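PDB 7JL5: endonuclease 8-like 3 from Homo sapiens, which is a member of the endonuclease VIII-like family, represented by its tandem GRF zinc-finger region. Local coordinates for residues G30-A35 against R62-T67; Y34-P37 against A42-G45. One frame throughout, in Å; residues are numbered along the deposited sequence.

How the contacts relate
Contact 1 joins the two GRF zinc fingers to each other, whereas contact 2 lies wholly inside the first of them. Both start from the same part of the chain, strand 32-35, the middle strand of the first three-stranded antiparallel sheet; contact 2 closes again within 42-45, contact 1 only at 62-67. Gln-32 at the start of the strand reaches across to strand 64-67, an outermost strand of the second sheet, and the chain leaving its far end carries Cys-36 to a zinc ion. The contact centres are about 16 Å apart, contact 1 about 2 Å and contact 2 about 15 Å from the centre of the chain. One short strand thus links the metal site of the first finger to the second finger.

Contact 1 (G30-A35 against R62-T67); sequences GRQFYA and RSTMKT
Gln-32 NE2 gives a hydrogen to the carbonyl O of Met-65 at 2.9 Å, the shorter of two bonds by which one side-chain amide grips one residue's backbone. The donor lies in the plane of that carbonyl, on a lone pair, and the acceptor in turn sits close to the plane of the glutamine amide. The second bond runs the opposite way: Met-65 N donates to Gln-32 OE1 at 3.1 Å. It is nearly straight at the hydrogen, 166°, but the N-H comes in tilted about 30° from the side-chain carbonyl plane, so the amide meets the backbone slightly skewed.

The glutamine can span the distance because its first bond is directed toward strand 64-67 and the chain is extended beyond CG; the nearest CA atoms, those of Gln-32 and Thr-64, are still 7.6 Å apart. Carbon fills in beside the polar pair. The methyl CG2 of Thr-64, anti to its own backbone N (chi1 -73° places OG1 beside that N instead), packs against Gln-32 NE2 at 3.6 Å and also touches CD. Beside the amide, Met-65 CB comes to 3.6 Å from Gln-32 OE1, the two side chains crossing at about a right angle.

Leu-19 and Val-21 of strand 18-21 touch Gln-32 within its own sheet, and Phe-54 of the connecting segment also touches it; Met-65 meanwhile rests on Asn-78.

The pair of bonds accounts for the amide's orientation and probably holds its rotation. A buried glutamine bonds here to an outermost strand of the second sheet through that strand's own backbone groups, and between these two segments the polar link between the GRF fingers rests on this one side chain.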
ATOM      1  N   GLY A  30       2.909   8.614   3.258  1.00 52.38           N
ATOM      2  CA  GLY A  30       1.748   7.858   2.861  1.00 45.80           C
ATOM      3  C   GLY A  30       2.021   6.783   1.829  1.00 43.36           C
ATOM      4  O   GLY A  30       1.177   5.897   1.642  1.00 41.96           O
ATOM      5  N   ARG A  31       3.171   6.833   1.160  1.00 41.50           N
ATOM      6  CA  ARG A  31       3.477   5.846   0.134  1.00 35.39           C
ATOM      7  C   ARG A  31       3.661   4.475   0.771  1.00 38.17           C
ATOM      8  O   ARG A  31       4.372   4.331   1.771  1.00 35.52           O
ATOM      9  CB  ARG A  31       4.730   6.243  -0.642  1.00 27.61           C
ATOM     10  CG  ARG A  31       4.958   5.396  -1.886  1.00 25.76           C
ATOM     11  CD  ARG A  31       6.163   5.865  -2.686  1.00 26.24           C
ATOM     12  NE  ARG A  31       6.364   5.055  -3.885  1.00 28.08           N
ATOM     13  CZ  ARG A  31       7.453   5.101  -4.647  1.00 29.27           C
ATOM     14  NH1 ARG A  31       8.449   5.917  -4.334  1.00 27.35           N
ATOM     15  NH2 ARG A  31       7.548   4.325  -5.718  1.00 28.31           N
ATOM     16  N   GLN A  32       3.023   3.468   0.186  1.00 41.99           N
ATOM     17  CA  GLN A  32       3.011   2.125   0.744  1.00 44.74           C
ATOM     18  C   GLN A  32       4.175   1.308   0.200  1.00 46.34           C
ATOM     19  O   GLN A  32       4.608   1.486  -0.943  1.00 48.13           O
ATOM     20  CB  GLN A  32       1.688   1.432   0.418  1.00 46.92           C
ATOM     21  CG  GLN A  32       0.463   2.303   0.653  1.00 48.07           C
ATOM     22  CD  GLN A  32      -0.805   1.695   0.087  1.00 50.42           C
ATOM     23  OE1 GLN A  32      -0.926   1.493  -1.122  1.00 50.55           O
ATOM     24  NE2 GLN A  32      -1.758   1.398   0.961  1.00 56.98           N
ATOM     25  N   PHE A  33       4.679   0.402   1.034  1.00 41.96           N
ATOM     26  CA  PHE A  33       5.809  -0.432   0.656  1.00 38.48           C
ATOM     27  C   PHE A  33       5.722  -1.776   1.364  1.00 41.90           C
ATOM     28  O   PHE A  33       5.300  -1.853   2.521  1.00 41.33           O
ATOM     29  CB  PHE A  33       7.141   0.252   0.990  1.00 38.13           C
ATOM     30  CG  PHE A  33       7.349   0.488   2.459  1.00 40.06           C
ATOM     31  CD1 PHE A  33       6.838   1.621   3.071  1.00 39.21           C
ATOM     32  CD2 PHE A  33       8.053  -0.423   3.228  1.00 44.68           C
ATOM     33  CE1 PHE A  33       7.025   1.839   4.421  1.00 42.01           C
ATOM     34  CE2 PHE A  33       8.244  -0.209   4.581  1.00 45.00           C
ATOM     35  CZ  PHE A  33       7.729   0.923   5.178  1.00 44.25           C
ATOM     36  N   TYR A  34       6.123  -2.828   0.657  1.00 42.37           N
ATOM     37  CA  TYR A  34       6.230  -4.151   1.245  1.00 47.52           C
ATOM     38  C   TYR A  34       7.511  -4.265   2.058  1.00 43.79           C
ATOM     39  O   TYR A  34       8.592  -3.852   1.612  1.00 37.95           O
ATOM     40  CB  TYR A  34       6.211  -5.226   0.161  1.00 52.70           C
ATOM     41  CG  TYR A  34       4.916  -5.289  -0.606  1.00 55.91           C
ATOM     42  CD1 TYR A  34       3.718  -5.555   0.042  1.00 56.48           C
ATOM     43  CD2 TYR A  34       4.889  -5.091  -1.979  1.00 58.18           C
ATOM     44  CE1 TYR A  34       2.529  -5.618  -0.652  1.00 60.34           C
ATOM     45  CE2 TYR A  34       3.704  -5.152  -2.685  1.00 63.44           C
ATOM     46  CZ  TYR A  34       2.526  -5.416  -2.015  1.00 65.94           C
ATOM     47  OH  TYR A  34       1.340  -5.477  -2.711  1.00 69.84           O
ATOM     48  N   ALA A  35       7.375  -4.845   3.251  1.00 40.64           N
ATOM     49  CA  ALA A  35       8.476  -5.000   4.186  1.00 34.56           C
ATOM     50  C   ALA A  35       8.371  -6.357   4.867  1.00 34.15           C
ATOM     51  O   ALA A  35       7.351  -7.048   4.778  1.00 35.44           O
ATOM     52  CB  ALA A  35       8.483  -3.879   5.234  1.00 33.98           C
ATOM     53  N   ARG A  62      -0.239   8.050  -8.706  1.00 31.09           N
ATOM     54  CA  ARG A  62      -0.378   6.655  -8.310  1.00 33.64           C
ATOM     55  C   ARG A  62      -1.448   6.524  -7.236  1.00 33.81           C
ATOM     56  O   ARG A  62      -1.438   7.251  -6.239  1.00 37.64           O
ATOM     57  CB  ARG A  62       0.952   6.112  -7.794  1.00 32.06           C
ATOM     58  CG  ARG A  62       1.975   5.824  -8.874  1.00 28.57           C
ATOM     59  CD  ARG A  62       1.672   4.531  -9.619  1.00 28.80           C
ATOM     60  NE  ARG A  62       2.735   4.217 -10.571  1.00 31.45           N
ATOM     61  CZ  ARG A  62       2.622   3.347 -11.571  1.00 28.92           C
ATOM     62  NH1 ARG A  62       1.485   2.692 -11.767  1.00 25.95           N
ATOM     63  NH2 ARG A  62       3.649   3.141 -12.382  1.00 28.50           N
ATOM     64  N   SER A  63      -2.373   5.593  -7.438  1.00 30.99           N
ATOM     65  CA  SER A  63      -3.433   5.384  -6.467  1.00 29.93           C
ATOM     66  C   SER A  63      -2.890   4.685  -5.223  1.00 30.93           C
ATOM     67  O   SER A  63      -1.787   4.129  -5.216  1.00 24.99           O
ATOM     68  CB  SER A  63      -4.565   4.566  -7.084  1.00 31.87           C
ATOM     69  OG  SER A  63      -4.066   3.393  -7.701  1.00 36.19           O
ATOM     70  N   THR A  64      -3.683   4.735  -4.154  1.00 40.06           N
ATOM     71  CA  THR A  64      -3.379   4.071  -2.896  1.00 37.77           C
ATOM     72  C   THR A  64      -4.316   2.886  -2.709  1.00 34.91           C
ATOM     73  O   THR A  64      -5.490   2.945  -3.097  1.00 33.63           O
ATOM     74  CB  THR A  64      -3.510   5.035  -1.714  1.00 37.62           C
ATOM     75  OG1 THR A  64      -2.406   5.949  -1.715  1.00 40.28           O
ATOM     76  CG2 THR A  64      -3.535   4.278  -0.393  1.00 41.32           C
ATOM     77  N   MET A  65      -3.796   1.819  -2.109  1.00 36.85           N
ATOM     78  CA  MET A  65      -4.535   0.579  -1.922  1.00 37.02           C
ATOM     79  C   MET A  65      -5.170   0.555  -0.538  1.00 37.34           C
ATOM     80  O   MET A  65      -4.516   0.873   0.461  1.00 38.29           O
ATOM     81  CB  MET A  65      -3.616  -0.634  -2.098  1.00 39.57           C
ATOM     82  CG  MET A  65      -4.347  -1.971  -2.072  1.00 42.77           C
ATOM     83  SD  MET A  65      -3.252  -3.398  -1.909  1.00 43.21           S
ATOM     84  CE  MET A  65      -3.101  -3.922  -3.616  1.00 44.30           C
ATOM     85  N   LYS A  66      -6.445   0.167  -0.494  1.00 38.41           N
ATOM     86  CA  LYS A  66      -7.188   0.002   0.744  1.00 45.86           C
ATOM     87  C   LYS A  66      -7.776  -1.402   0.791  1.00 55.41           C
ATOM     88  O   LYS A  66      -7.886  -2.085  -0.233  1.00 50.67           O
ATOM     89  CB  LYS A  66      -8.331   1.020   0.870  1.00 43.29           C
ATOM     90  CG  LYS A  66      -7.968   2.450   0.523  1.00 42.78           C
ATOM     91  CD  LYS A  66      -7.108   3.088   1.595  1.00 44.88           C
ATOM     92  CE  LYS A  66      -7.065   4.594   1.416  1.00 48.63           C
ATOM     93  NZ  LYS A  66      -6.149   5.241   2.390  1.00 52.36           N
ATOM     94  N   THR A  67      -8.177  -1.815   1.988  1.00 69.01           N
ATOM     95  CA  THR A  67      -8.847  -3.088   2.201  1.00 77.39           C
ATOM     96  C   THR A  67     -10.198  -2.856   2.866  1.00 79.05           C
ATOM     97  O   THR A  67     -10.424  -1.840   3.530  1.00 78.68           O
ATOM     98  CB  THR A  67      -7.997  -4.036   3.058  1.00 78.21           C
ATOM     99  OG1 THR A  67      -7.691  -3.413   4.311  1.00 76.59           O
ATOM    100  CG2 THR A  67      -6.703  -4.386   2.343  1.00 75.40           C
TER

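Contact 2 (Y34-P37 against A42-G45); sequences YACP and AQCG. With ZN (zinc ion), chain C.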
ATOM      1  N   TYR A  34       6.123  -2.828   0.657  1.00 42.37           N
ATOM      2  CA  TYR A  34       6.230  -4.151   1.245  1.00 47.52           C
ATOM      3  C   TYR A  34       7.511  -4.265   2.058  1.00 43.79           C
ATOM      4  O   TYR A  34       8.592  -3.852   1.612  1.00 37.95           O
ATOM      5  CB  TYR A  34       6.211  -5.226   0.161  1.00 52.70           C
ATOM      6  CG  TYR A  34       4.916  -5.289  -0.606  1.00 55.91           C
ATOM      7  CD1 TYR A  34       3.718  -5.555   0.042  1.00 56.48           C
ATOM      8  CD2 TYR A  34       4.889  -5.091  -1.979  1.00 58.18           C
ATOM      9  CE1 TYR A  34       2.529  -5.618  -0.652  1.00 60.34           C
ATOM     10  CE2 TYR A  34       3.704  -5.152  -2.685  1.00 63.44           C
ATOM     11  CZ  TYR A  34       2.526  -5.416  -2.015  1.00 65.94           C
ATOM     12  OH  TYR A  34       1.340  -5.477  -2.711  1.00 69.84           O
ATOM     13  N   ALA A  35       7.375  -4.845   3.251  1.00 40.64           N
ATOM     14  CA  ALA A  35       8.476  -5.000   4.186  1.00 34.56           C
ATOM     15  C   ALA A  35       8.371  -6.357   4.867  1.00 34.15           C
ATOM     16  O   ALA A  35       7.351  -7.048   4.778  1.00 35.44           O
ATOM     17  CB  ALA A  35       8.483  -3.879   5.234  1.00 33.98           C
ATOM     18  N   CYS A  36       9.441  -6.724   5.565  1.00 37.17           N
ATOM     19  CA  CYS A  36       9.501  -8.015   6.233  1.00 37.70           C
ATOM     20  C   CYS A  36       8.359  -8.143   7.240  1.00 31.56           C
ATOM     21  O   CYS A  36       8.020  -7.170   7.925  1.00 41.69           O
ATOM     22  CB  CYS A  36      10.850  -8.180   6.937  1.00 32.42           C
ATOM     23  SG  CYS A  36      11.176  -9.824   7.601  1.00 33.80           S
ATOM     24  N   PRO A  37       7.745  -9.324   7.358  1.00159.09           N
ATOM     25  CA  PRO A  37       6.595  -9.485   8.257  1.00133.09           C
ATOM     26  C   PRO A  37       6.924  -9.875   9.690  1.00101.81           C
ATOM     27  O   PRO A  37       6.005  -9.909  10.520  1.00 83.58           O
ATOM     28  CB  PRO A  37       5.802 -10.612   7.574  1.00115.51           C
ATOM     29  CG  PRO A  37       6.877 -11.474   6.975  1.00102.66           C
ATOM     30  CD  PRO A  37       7.967 -10.519   6.520  1.00133.22           C
ATOM     31  N   ALA A  42      14.963  -9.449  14.232  1.00 97.91           N
ATOM     32  CA  ALA A  42      15.087 -10.502  13.231  1.00 99.33           C
ATOM     33  C   ALA A  42      14.541 -10.041  11.885  1.00 95.89           C
ATOM     34  O   ALA A  42      14.849 -10.636  10.847  1.00 96.32           O
ATOM     35  CB  ALA A  42      14.376 -11.777  13.689  1.00 97.97           C
ATOM     36  N   GLN A  43      13.726  -8.988  11.894  1.00 83.18           N
ATOM     37  CA  GLN A  43      13.269  -8.369  10.657  1.00 78.52           C
ATOM     38  C   GLN A  43      14.445  -8.106   9.732  1.00 72.61           C
ATOM     39  O   GLN A  43      15.413  -7.444  10.117  1.00 78.78           O
ATOM     40  CB  GLN A  43      12.546  -7.056  10.966  1.00 77.34           C
ATOM     41  CG  GLN A  43      11.041  -7.087  10.784  1.00 82.47           C
ATOM     42  CD  GLN A  43      10.424  -5.702  10.866  1.00 84.52           C
ATOM     43  OE1 GLN A  43      11.065  -4.705  10.530  1.00 89.72           O
ATOM     44  NE2 GLN A  43       9.179  -5.633  11.320  1.00 88.98           N
ATOM     45  N   CYS A  44      14.368  -8.630   8.514  1.00 64.86           N
ATOM     46  CA  CYS A  44      15.367  -8.283   7.520  1.00 56.52           C
ATOM     47  C   CYS A  44      15.108  -6.872   7.001  1.00 55.33           C
ATOM     48  O   CYS A  44      14.064  -6.264   7.259  1.00 57.16           O
ATOM     49  CB  CYS A  44      15.368  -9.295   6.375  1.00 45.74           C
ATOM     50  SG  CYS A  44      13.812  -9.408   5.466  1.00 35.68           S
ATOM     51  N   GLY A  45      16.075  -6.343   6.261  1.00 51.48           N
ATOM     52  CA  GLY A  45      15.966  -4.989   5.761  1.00 47.42           C
ATOM     53  C   GLY A  45      15.209  -4.888   4.453  1.00 43.54           C
ATOM     54  O   GLY A  45      15.394  -3.926   3.701  1.00 42.03           O
TER
HETATM   55 ZN    ZN C 701      12.444 -11.144   6.025  1.00 39.56          ZN
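Cys-36 SG does double duty, serving the metal and also accepting a backbone N-H: it binds the zinc ion at 2.4 Å, and Cys-36 SG receives a hydrogen bond from Cys-44 N at 3.5 Å. The N-H points reasonably well at the sulfur, with an angle of 153° at the hydrogen. Cys-44 completes the loop of interactions, since Cys-44 SG holds the same zinc ion at 2.3 Å. The residue thus meets Cys-36 twice, by its amide directly and by its sulfur through the metal.

The two sulfurs are neighbouring ligands on the ion, and they get there by different torsions. In Cys-36 the sulfur swings anti to the backbone N (chi1 -171°), beside the carbonyl carbon; in Cys-44 it takes the position between N and the carbonyl carbon (chi1 61°). Cys-10 SG and His-13 ND1 complete the site, which therefore has three cysteine ligands and one histidine. Donation of an N-H to a zinc-bound sulfur is familiar from zinc fingers, where it probably eases the negative charge gathered on the thiolates.

Gln-43 adds a looser layer beside the metal. Gln-43 CG packs on Cys-36 CB at 4.0 Å, while Gln-43 NE2 donates a hydrogen to the carbonyl O of Leu-38, in the turn joining the two segments. That bond ties the glutamine's polar end back to the turn, leaving its aliphatic part against the cysteine.

The site lies where strand 32-35 ends and the chain loops round toward strand 47-49. Ala-35 is still paired with Ile-18 of strand 18-21, Pro-37 touches Ile-18 as well, and Gln-43 leans on Arg-20, so the zinc loop lies at the end of strand 32-35, packed against strand 18-21.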